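Local coordinates for protein ribosomal RNA small subunit methyltransferase E (Neisseria gonorrhoeae, PDB 5VM8) that probably transfers a methyl group from S-adenosyl methionine to the N3 atom of a uridine in 16S ribosomal RNA, as a trefoil-knotted SPOUT enzyme, at residues L83-S93 with A194-W205; A129-V140 with T151-I159. All coordinates share one frame; numbering follows the deposited sequence.

Contact 1 (L83-S93 with A194-W205)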
loop_
_atom_site.group_PDB
_atom_site.type_symbol
_atom_site.label_atom_id
_atom_site.label_comp_id
_atom_site.label_asym_id
_atom_site.label_seq_id
_atom_site.Cartn_x
_atom_site.Cartn_y
_atom_site.Cartn_z
ATOM N N LEU A 83 -10.559 -3.695 8.173
ATOM C CA LEU A 83 -9.574 -4.746 8.369
ATOM C C LEU A 83 -8.170 -4.166 8.210
ATOM O O LEU A 83 -7.885 -3.447 7.245
ATOM C CB LEU A 83 -9.811 -5.868 7.363
ATOM C CG LEU A 83 -9.009 -7.154 7.498
ATOM C CD1 LEU A 83 -9.274 -7.778 8.876
ATOM C CD2 LEU A 83 -9.370 -8.128 6.366
ATOM N N ASN A 84 -7.298 -4.492 9.149
ATOM C CA ASN A 84 -5.923 -4.012 9.172
ATOM C C ASN A 84 -4.996 -5.092 8.610
ATOM O O ASN A 84 -4.807 -6.134 9.231
ATOM C CB ASN A 84 -5.555 -3.643 10.606
ATOM C CG ASN A 84 -4.344 -2.776 10.688
ATOM O OD1 ASN A 84 -3.311 -3.085 10.115
ATOM N ND2 ASN A 84 -4.452 -1.687 11.418
ATOM N N ILE A 85 -4.441 -4.863 7.421
ATOM C CA ILE A 85 -3.552 -5.815 6.752
ATOM C C ILE A 85 -2.204 -5.151 6.492
ATOM O O ILE A 85 -2.124 -4.191 5.722
ATOM C CB ILE A 85 -4.131 -6.312 5.418
ATOM C CG1 ILE A 85 -5.537 -6.873 5.601
ATOM C CG2 ILE A 85 -3.190 -7.357 4.799
ATOM C CD1 ILE A 85 -6.307 -6.966 4.286
ATOM N N THR A 86 -1.137 -5.706 7.069
ATOM C CA THR A 86 0.228 -5.345 6.690
ATOM C C THR A 86 0.731 -6.409 5.724
ATOM O O THR A 86 0.801 -7.588 6.080
ATOM C CB THR A 86 1.157 -5.253 7.904
ATOM O OG1 THR A 86 0.697 -4.232 8.799
ATOM C CG2 THR A 86 2.625 -4.997 7.487
ATOM N N LEU A 87 1.124 -5.984 4.530
ATOM C CA LEU A 87 1.758 -6.859 3.549
ATOM C C LEU A 87 3.264 -6.777 3.765
ATOM O O LEU A 87 3.870 -5.726 3.553
ATOM C CB LEU A 87 1.386 -6.434 2.130
ATOM C CG LEU A 87 2.204 -7.004 0.960
ATOM C CD1 LEU A 87 2.209 -8.533 0.946
ATOM C CD2 LEU A 87 1.680 -6.434 -0.376
ATOM N N ILE A 88 3.860 -7.864 4.247
ATOM C CA ILE A 88 5.310 -7.998 4.287
ATOM C C ILE A 88 5.730 -8.701 3.004
ATOM O O ILE A 88 5.562 -9.920 2.881
ATOM C CB ILE A 88 5.790 -8.795 5.509
ATOM C CG1 ILE A 88 5.348 -8.154 6.826
ATOM C CG2 ILE A 88 7.332 -8.892 5.507
ATOM C CD1 ILE A 88 5.968 -8.836 8.026
ATOM N N GLN A 89 6.380 -7.949 2.112
ATOM C CA GLN A 89 6.719 -8.366 0.757
ATOM C C GLN A 89 8.235 -8.396 0.577
ATOM O O GLN A 89 8.902 -7.365 0.721
ATOM C CB GLN A 89 6.107 -7.395 -0.263
ATOM C CG GLN A 89 6.474 -7.695 -1.709
ATOM C CD GLN A 89 5.878 -9.007 -2.167
ATOM O OE1 GLN A 89 4.651 -9.154 -2.174
ATOM N NE2 GLN A 89 6.733 -9.988 -2.514
ATOM N N SER A 90 8.768 -9.556 0.211
ATOM C CA SER A 90 10.170 -9.633 -0.172
ATOM C C SER A 90 10.409 -8.891 -1.474
ATOM O O SER A 90 9.643 -9.041 -2.430
ATOM C CB SER A 90 10.624 -11.075 -0.346
ATOM O OG SER A 90 10.154 -11.847 0.724
ATOM N N ILE A 91 11.499 -8.111 -1.504
ATOM C CA ILE A 91 11.810 -7.269 -2.648
ATOM C C ILE A 91 11.872 -8.132 -3.890
ATOM O O ILE A 91 12.567 -9.153 -3.906
ATOM C CB ILE A 91 13.148 -6.550 -2.464
ATOM C CG1 ILE A 91 13.237 -5.858 -1.107
ATOM C CG2 ILE A 91 13.334 -5.544 -3.564
ATOM C CD1 ILE A 91 12.264 -4.770 -0.950
ATOM N N SER A 92 11.068 -7.775 -4.893
ATOM C CA SER A 92 11.081 -8.402 -6.201
ATOM C C SER A 92 11.373 -7.358 -7.277
ATOM O O SER A 92 11.326 -6.144 -7.025
ATOM C CB SER A 92 9.743 -9.080 -6.462
ATOM O OG SER A 92 9.414 -9.834 -5.325
ATOM N N SER A 93 11.733 -7.831 -8.471
ATOM C CA SER A 93 12.156 -6.923 -9.537
ATOM C C SER A 93 10.973 -6.409 -10.353
ATOM O O SER A 93 9.960 -7.091 -10.524
ATOM C CB SER A 93 13.192 -7.546 -10.483
ATOM O OG SER A 93 12.642 -8.386 -11.463
ATOM N N ALA A 194 -5.415 -7.441 13.996
ATOM C CA ALA A 194 -4.683 -7.112 12.790
ATOM C C ALA A 194 -4.118 -8.377 12.146
ATOM O O ALA A 194 -3.906 -9.408 12.802
ATOM C CB ALA A 194 -3.575 -6.113 13.100
ATOM N N ILE A 195 -3.851 -8.271 10.847
ATOM C CA ILE A 195 -3.282 -9.337 10.032
ATOM C C ILE A 195 -1.925 -8.884 9.511
ATOM O O ILE A 195 -1.769 -7.748 9.049
ATOM C CB ILE A 195 -4.203 -9.708 8.854
ATOM C CG1 ILE A 195 -5.539 -10.243 9.360
ATOM C CG2 ILE A 195 -3.523 -10.716 7.914
ATOM C CD1 ILE A 195 -6.609 -10.274 8.288
ATOM N N VAL A 196 -0.953 -9.790 9.575
ATOM C CA VAL A 196 0.374 -9.589 9.023
ATOM C C VAL A 196 0.575 -10.720 8.037
ATOM O O VAL A 196 0.444 -11.900 8.389
ATOM C CB VAL A 196 1.464 -9.570 10.106
ATOM C CG1 VAL A 196 2.833 -9.540 9.469
ATOM C CG2 VAL A 196 1.279 -8.350 10.977
ATOM N N PHE A 197 0.893 -10.357 6.809
ATOM C CA PHE A 197 0.866 -11.285 5.705
ATOM C C PHE A 197 2.205 -11.214 4.990
ATOM O O PHE A 197 2.607 -10.130 4.563
ATOM C CB PHE A 197 -0.322 -10.837 4.833
ATOM C CG PHE A 197 -0.408 -11.465 3.505
ATOM C CD1 PHE A 197 -0.377 -12.834 3.369
ATOM C CD2 PHE A 197 -0.635 -10.681 2.393
ATOM C CE1 PHE A 197 -0.513 -13.427 2.135
ATOM C CE2 PHE A 197 -0.763 -11.259 1.152
ATOM C CZ PHE A 197 -0.713 -12.652 1.032
ATOM N N MET A 198 2.866 -12.365 4.819
ATOM C CA MET A 198 4.242 -12.415 4.328
ATOM C C MET A 198 4.310 -13.097 2.971
ATOM O O MET A 198 3.794 -14.208 2.797
ATOM C CB MET A 198 5.171 -13.153 5.258
ATOM C CG MET A 198 5.444 -12.478 6.547
ATOM S SD MET A 198 7.104 -13.009 6.964
ATOM C CE MET A 198 7.820 -12.480 5.401
ATOM N N VAL A 199 4.957 -12.440 2.014
ATOM C CA VAL A 199 5.036 -12.960 0.660
ATOM C C VAL A 199 6.486 -12.978 0.193
ATOM O O VAL A 199 7.236 -12.026 0.433
ATOM C CB VAL A 199 4.152 -12.139 -0.306
ATOM C CG1 VAL A 199 4.196 -12.736 -1.682
ATOM C CG2 VAL A 199 2.722 -12.115 0.223
ATOM N N GLY A 200 6.859 -14.038 -0.518
ATOM C CA GLY A 200 8.198 -14.177 -1.024
ATOM C C GLY A 200 8.444 -13.567 -2.388
ATOM O O GLY A 200 7.543 -13.034 -3.044
ATOM N N PRO A 201 9.698 -13.595 -2.805
ATOM C CA PRO A 201 10.068 -13.048 -4.113
ATOM C C PRO A 201 9.843 -14.075 -5.201
ATOM O O PRO A 201 9.270 -15.133 -4.921
ATOM C CB PRO A 201 11.565 -12.707 -3.950
ATOM C CG PRO A 201 12.069 -13.756 -2.933
ATOM C CD PRO A 201 10.873 -14.059 -2.022
ATOM N N GLU A 202 10.285 -13.758 -6.426
ATOM C CA GLU A 202 10.234 -14.700 -7.537
ATOM C C GLU A 202 10.765 -16.068 -7.123
ATOM O O GLU A 202 10.075 -17.085 -7.259
ATOM C CB GLU A 202 11.072 -14.183 -8.725
ATOM C CG GLU A 202 10.841 -12.756 -9.172
ATOM C CD GLU A 202 11.674 -11.701 -8.443
ATOM O OE1 GLU A 202 11.702 -10.555 -8.941
ATOM O OE2 GLU A 202 12.294 -11.989 -7.393
ATOM N N GLY A 203 11.990 -16.098 -6.582
ATOM C CA GLY A 203 12.659 -17.339 -6.225
ATOM C C GLY A 203 12.043 -18.085 -5.058
ATOM O O GLY A 203 12.400 -19.247 -4.829
ATOM N N GLY A 204 11.165 -17.434 -4.284
ATOM C CA GLY A 204 10.474 -18.112 -3.208
ATOM C C GLY A 204 11.216 -18.087 -1.885
ATOM O O GLY A 204 12.242 -17.424 -1.700
ATOM N N TRP A 205 10.645 -18.813 -0.929
ATOM C CA TRP A 205 11.244 -18.962 0.394
ATOM C C TRP A 205 12.296 -20.070 0.433
ATOM O O TRP A 205 12.145 -21.109 -0.213
ATOM C CB TRP A 205 10.170 -19.288 1.432
ATOM C CG TRP A 205 9.070 -18.281 1.557
ATOM C CD1 TRP A 205 7.724 -18.504 1.429
ATOM C CD2 TRP A 205 9.223 -16.894 1.863
ATOM N NE1 TRP A 205 7.038 -17.338 1.650
ATOM C CE2 TRP A 205 7.935 -16.334 1.914
ATOM C CE3 TRP A 205 10.333 -16.068 2.103
ATOM C CZ2 TRP A 205 7.717 -14.988 2.214
ATOM C CZ3 TRP A 205 10.119 -14.726 2.375
ATOM C CH2 TRP A 205 8.820 -14.195 2.411
HETATM O O HOH W 1 -2.073 -5.384 10.278
HETATM O O HOH W 2 14.123 -10.208 -5.943
#
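Ile88 meets both Val196 and Met198 on one face of a parallel strand pair, and here the packing is close. Its CG1 branch lies beside the backbone N (chi1 -59°), which carries CD1 across to Val196 CG1 at 3.5 Å, while Ile88 CG2 lies 3.6 Å from Met198 CE. The backbone is equally snug at this point: Ile88 N donates to Phe197 O over 2.6 Å, and Ile88 O takes the amide of Val199 in return. On the other face Leu87 and Phe197 extend side by side. Leu87 CD1 reaches both the ring and, at 3.7 Å, Val199 CG2; that same valine methyl sits over one face of the phenyl ring, toward its rim. Strands 85-90 and 195-199, inclined by only 18°, are neighbours in the middle of the parallel sheet of the trefoil-knotted SPOUT methyltransferase domain. Helices 94-106 and 232-244 pack on the Leu87 and Phe197 face. Where the strands end, Ser90 grips Val199 O twice, through its amide and through Ser90 OG at 2.9 Å. Gln89 folds its amide back so that NE2 donates to Ser90 O, adding a weak bond to Gly200 O. Beyond lies the Gly-Pro-Glu-Gly-Gly run, with a type I turn from Pro201 to Gly204, a glycine-rich loop that, as in related SPOUT enzymes, probably lies near the S-adenosyl methionine site. Glu202 reaches back and receives Ser93 N on the syn side of its carboxylate, Ser93 N to Glu202 OE1 2.8 Å and nearly straight (179°). The opposite end is wetter: the side chains of exposed Asn84 and Ala194 meet loosely, Asn84 CB to Ala194 CB 4.0 Å, although Asn84 O still accepts the amide of Ile195. A water lies between Ile195 O and Asn84 OD1, which also bonds to Thr110 OG1.

Contact 2 (A129-V140 with T151-I159)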
loop_
_atom_site.group_PDB
_atom_site.type_symbol
_atom_site.label_atom_id
_atom_site.label_comp_id
_atom_site.label_asym_id
_atom_site.label_seq_id
_atom_site.Cartn_x
_atom_site.Cartn_y
_atom_site.Cartn_z
ATOM N N ALA A 129 18.642 1.763 -2.591
ATOM C CA ALA A 129 17.567 1.387 -1.676
ATOM C C ALA A 129 16.631 2.569 -1.426
ATOM O O ALA A 129 15.407 2.445 -1.553
ATOM C CB ALA A 129 18.157 0.865 -0.366
ATOM N N ALA A 130 17.204 3.739 -1.144
ATOM C CA ALA A 130 16.412 4.949 -0.951
ATOM C C ALA A 130 15.637 5.324 -2.212
ATOM O O ALA A 130 14.484 5.762 -2.133
ATOM C CB ALA A 130 17.325 6.112 -0.536
ATOM N N LYS A 131 16.253 5.174 -3.387
ATOM C CA LYS A 131 15.565 5.576 -4.608
ATOM C C LYS A 131 14.393 4.651 -4.913
ATOM O O LYS A 131 13.345 5.116 -5.366
ATOM C CB LYS A 131 16.544 5.628 -5.783
ATOM C CG LYS A 131 17.674 6.658 -5.617
ATOM C CD LYS A 131 18.397 6.905 -6.961
ATOM C CE LYS A 131 19.570 7.854 -6.836
ATOM N NZ LYS A 131 20.323 7.875 -8.116
ATOM N N ARG A 132 14.539 3.346 -4.648
ATOM C CA ARG A 132 13.430 2.415 -4.862
ATOM C C ARG A 132 12.307 2.649 -3.857
ATOM O O ARG A 132 11.127 2.662 -4.229
ATOM C CB ARG A 132 13.917 0.964 -4.784
ATOM C CG ARG A 132 14.983 0.606 -5.794
ATOM C CD ARG A 132 15.047 -0.890 -6.056
ATOM N NE ARG A 132 16.299 -1.256 -6.720
ATOM C CZ ARG A 132 16.487 -1.351 -8.038
ATOM N NH1 ARG A 132 15.492 -1.116 -8.901
ATOM N NH2 ARG A 132 17.695 -1.683 -8.494
ATOM N N LEU A 133 12.656 2.833 -2.580
ATOM C CA LEU A 133 11.646 3.136 -1.576
ATOM C C LEU A 133 10.828 4.364 -1.982
ATOM O O LEU A 133 9.591 4.340 -1.947
ATOM C CB LEU A 133 12.323 3.348 -0.211
ATOM C CG LEU A 133 11.397 3.503 0.999
ATOM C CD1 LEU A 133 10.522 2.294 1.132
ATOM C CD2 LEU A 133 12.175 3.724 2.310
ATOM N N ALA A 134 11.510 5.429 -2.422
ATOM C CA ALA A 134 10.814 6.646 -2.817
ATOM C C ALA A 134 9.938 6.416 -4.042
ATOM O O ALA A 134 8.830 6.960 -4.132
ATOM C CB ALA A 134 11.831 7.765 -3.085
ATOM N N ARG A 135 10.407 5.606 -4.995
ATOM C CA ARG A 135 9.559 5.290 -6.138
ATOM C C ARG A 135 8.392 4.407 -5.711
ATOM O O ARG A 135 7.252 4.628 -6.136
ATOM C CB ARG A 135 10.383 4.629 -7.246
ATOM C CG ARG A 135 9.665 4.586 -8.584
ATOM C CD ARG A 135 10.520 3.994 -9.709
ATOM N NE ARG A 135 9.653 3.478 -10.758
ATOM C CZ ARG A 135 9.161 2.244 -10.784
ATOM N NH1 ARG A 135 8.337 1.898 -11.767
ATOM N NH2 ARG A 135 9.482 1.357 -9.831
ATOM N N TRP A 136 8.659 3.443 -4.819
ATOM C CA TRP A 136 7.588 2.627 -4.275
ATOM C C TRP A 136 6.575 3.493 -3.547
ATOM O O TRP A 136 5.363 3.272 -3.661
ATOM C CB TRP A 136 8.153 1.576 -3.332
ATOM C CG TRP A 136 8.961 0.557 -4.049
ATOM C CD1 TRP A 136 8.947 0.296 -5.387
ATOM C CD2 TRP A 136 9.958 -0.307 -3.480
ATOM N NE1 TRP A 136 9.848 -0.696 -5.680
ATOM C CE2 TRP A 136 10.483 -1.081 -4.527
ATOM C CE3 TRP A 136 10.440 -0.508 -2.184
ATOM C CZ2 TRP A 136 11.455 -2.039 -4.324
ATOM C CZ3 TRP A 136 11.424 -1.464 -1.985
ATOM C CH2 TRP A 136 11.912 -2.216 -3.044
ATOM N N GLN A 137 7.052 4.489 -2.800
ATOM C CA GLN A 137 6.137 5.357 -2.081
ATOM C C GLN A 137 5.248 6.126 -3.056
ATOM O O GLN A 137 4.042 6.262 -2.824
ATOM C CB GLN A 137 6.926 6.308 -1.181
ATOM C CG GLN A 137 6.102 6.952 -0.088
ATOM C CD GLN A 137 5.694 5.958 0.997
ATOM O OE1 GLN A 137 6.552 5.410 1.700
ATOM N NE2 GLN A 137 4.384 5.721 1.137
ATOM N N GLU A 138 5.822 6.568 -4.187
ATOM C CA GLU A 138 5.079 7.308 -5.205
ATOM C C GLU A 138 4.052 6.425 -5.921
ATOM O O GLU A 138 2.976 6.905 -6.302
ATOM C CB GLU A 138 6.046 7.952 -6.213
ATOM N N ILE A 139 4.367 5.145 -6.155
ATOM C CA ILE A 139 3.357 4.267 -6.751
ATOM C C ILE A 139 2.165 4.110 -5.810
ATOM O O ILE A 139 1.007 4.142 -6.238
ATOM C CB ILE A 139 3.960 2.907 -7.134
ATOM C CG1 ILE A 139 4.896 3.042 -8.327
ATOM C CG2 ILE A 139 2.863 1.875 -7.425
ATOM C CD1 ILE A 139 5.833 1.838 -8.470
ATOM N N VAL A 140 2.432 3.969 -4.516
ATOM C CA VAL A 140 1.359 3.858 -3.533
ATOM C C VAL A 140 0.508 5.129 -3.512
ATOM O O VAL A 140 -0.723 5.073 -3.429
ATOM C CB VAL A 140 1.958 3.531 -2.152
ATOM C CG1 VAL A 140 0.949 3.809 -1.030
ATOM C CG2 VAL A 140 2.437 2.070 -2.124
ATOM N N THR A 151 -6.501 7.831 2.917
ATOM C CA THR A 151 -5.476 7.354 3.826
ATOM C C THR A 151 -4.420 6.677 2.975
ATOM O O THR A 151 -4.742 5.826 2.141
ATOM C CB THR A 151 -6.064 6.390 4.849
ATOM O OG1 THR A 151 -7.075 7.084 5.583
ATOM C CG2 THR A 151 -4.986 5.931 5.808
ATOM N N VAL A 152 -3.163 7.106 3.126
ATOM C CA VAL A 152 -2.062 6.607 2.327
ATOM C C VAL A 152 -1.314 5.559 3.161
ATOM O O VAL A 152 -0.794 5.909 4.232
ATOM C CB VAL A 152 -1.116 7.730 1.877
ATOM C CG1 VAL A 152 0.112 7.149 1.183
ATOM C CG2 VAL A 152 -1.849 8.691 0.944
ATOM N N PRO A 153 -1.306 4.297 2.759
ATOM C CA PRO A 153 -0.544 3.292 3.509
ATOM C C PRO A 153 0.940 3.588 3.404
ATOM O O PRO A 153 1.433 3.926 2.320
ATOM C CB PRO A 153 -0.908 1.962 2.821
ATOM C CG PRO A 153 -1.518 2.323 1.492
ATOM C CD PRO A 153 -2.065 3.726 1.627
ATOM N N PRO A 154 1.678 3.518 4.508
ATOM C CA PRO A 154 3.127 3.770 4.438
ATOM C C PRO A 154 3.864 2.617 3.779
ATOM O O PRO A 154 3.460 1.457 3.877
ATOM C CB PRO A 154 3.535 3.898 5.911
ATOM C CG PRO A 154 2.553 2.995 6.629
ATOM C CD PRO A 154 1.241 3.142 5.865
ATOM N N VAL A 155 4.938 2.946 3.073
ATOM C CA VAL A 155 5.921 1.947 2.662
ATOM C C VAL A 155 7.073 2.080 3.653
ATOM O O VAL A 155 7.794 3.081 3.655
ATOM C CB VAL A 155 6.392 2.141 1.214
ATOM C CG1 VAL A 155 7.278 0.977 0.798
ATOM C CG2 VAL A 155 5.206 2.322 0.250
ATOM N N LEU A 156 7.196 1.130 4.529
ATOM C CA LEU A 156 8.136 1.232 5.637
ATOM C C LEU A 156 9.580 1.023 5.165
ATOM O O LEU A 156 9.821 0.385 4.136
ATOM C CB LEU A 156 7.772 0.231 6.724
ATOM C CG LEU A 156 6.342 0.400 7.277
ATOM C CD1 LEU A 156 5.957 -0.739 8.235
ATOM C CD2 LEU A 156 6.162 1.744 7.976
ATOM N N PRO A 157 10.556 1.577 5.886
ATOM C CA PRO A 157 11.961 1.382 5.494
ATOM C C PRO A 157 12.320 -0.094 5.351
ATOM O O PRO A 157 11.814 -0.956 6.072
ATOM C CB PRO A 157 12.743 2.041 6.632
ATOM C CG PRO A 157 11.793 3.015 7.260
ATOM C CD PRO A 157 10.413 2.447 7.069
ATOM N N ILE A 158 13.167 -0.379 4.362
ATOM C CA ILE A 158 13.604 -1.742 4.092
ATOM C C ILE A 158 14.334 -2.320 5.292
ATOM O O ILE A 158 15.153 -1.650 5.929
ATOM C CB ILE A 158 14.501 -1.770 2.840
ATOM C CG1 ILE A 158 13.737 -1.204 1.629
ATOM C CG2 ILE A 158 15.053 -3.175 2.619
ATOM C CD1 ILE A 158 14.550 -1.050 0.377
ATOM N N ILE A 159 14.028 -3.577 5.604
ATOM C CA ILE A 159 14.745 -4.371 6.592
ATOM C C ILE A 159 14.900 -5.788 6.056
ATOM O O ILE A 159 14.223 -6.202 5.113
ATOM C CB ILE A 159 14.032 -4.403 7.965
ATOM C CG1 ILE A 159 12.542 -4.750 7.816
ATOM C CG2 ILE A 159 14.184 -3.086 8.680
ATOM C CD1 ILE A 159 11.747 -4.665 9.137
#
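Gln137 and Val155 bring the two backbones nearest, CA to CA 5.8 Å, where the extended segment 151-159 runs back along helix residues 129-140 in the opposite sense. Val155 is the central side chain. It lies over the helix surface between Leu133, Trp136, Gln137 and Val140, spaced i, i+3, i+4 and i+7 along one side of the helix. Its two methyls divide the work: Val155 CG1 packs on Leu133 CD1 at 3.5 Å, and Val155 CG2 on Val140 CG2 at 3.7 Å. Gln137 closes the polar side of this site. With CG anti to the backbone N and a bend at chi2 (71°), its amide is folded down onto the valine backbone, where Val155 N donates to Gln137 OE1 over 3.2 Å. The donor lies in the carbonyl plane on a lone pair, but approaches from well to the side, at a C=O...N angle of 103°, and the N-H is itself bent away from straight. The bond is therefore a modest one, yet it ties an otherwise irregular chain to the helix. On one side of Val155, Val140 CG1 rests against the Pro153 ring, 3.8 Å from Pro153 CG, and touches Val152. On the other, Ile158 crosses Trp136 at about a right angle, Ile158 CD1 standing 3.9 Å from Trp136 CZ3 and also close to Ala129. Segment 151-159 is the return half of a beta-alpha-beta crossover: strand 111-116 leads to helix 128-147, and the chain then comes back, Pro154 and Leu156 making backbone hydrogen bonds to Ile112, to enter edge strand 159-160 beside strand 111-116. Helix 94-106 lies against the helix too, its Met97 and Leu101 meeting Trp136 and its Val105 meeting Val140.

In the fold
Both contacts lie in the RNA methyltransferase domain, contact 1 within its parallel sheet and contact 2 on the crossover beside it, with centres about 14 Å apart. Along the chain contact 2 is nested within the loop that contact 1 closes: strand 85-90 comes first, then helix 128-147 and the returning segment 151-159, and only later strand 195-199. Contact 1 joins two inner strands, whereas contact 2 packs the crossover helix against the chain entering edge strand 159-160; strand 111-116 lies between. The two meet where Ile91 CD1 packs on Trp136 CH2 at 3.3 Å, so the loop leaving strand 85-90 rests directly on the crossover helix, within the domain that probably carries S-adenosyl methionine.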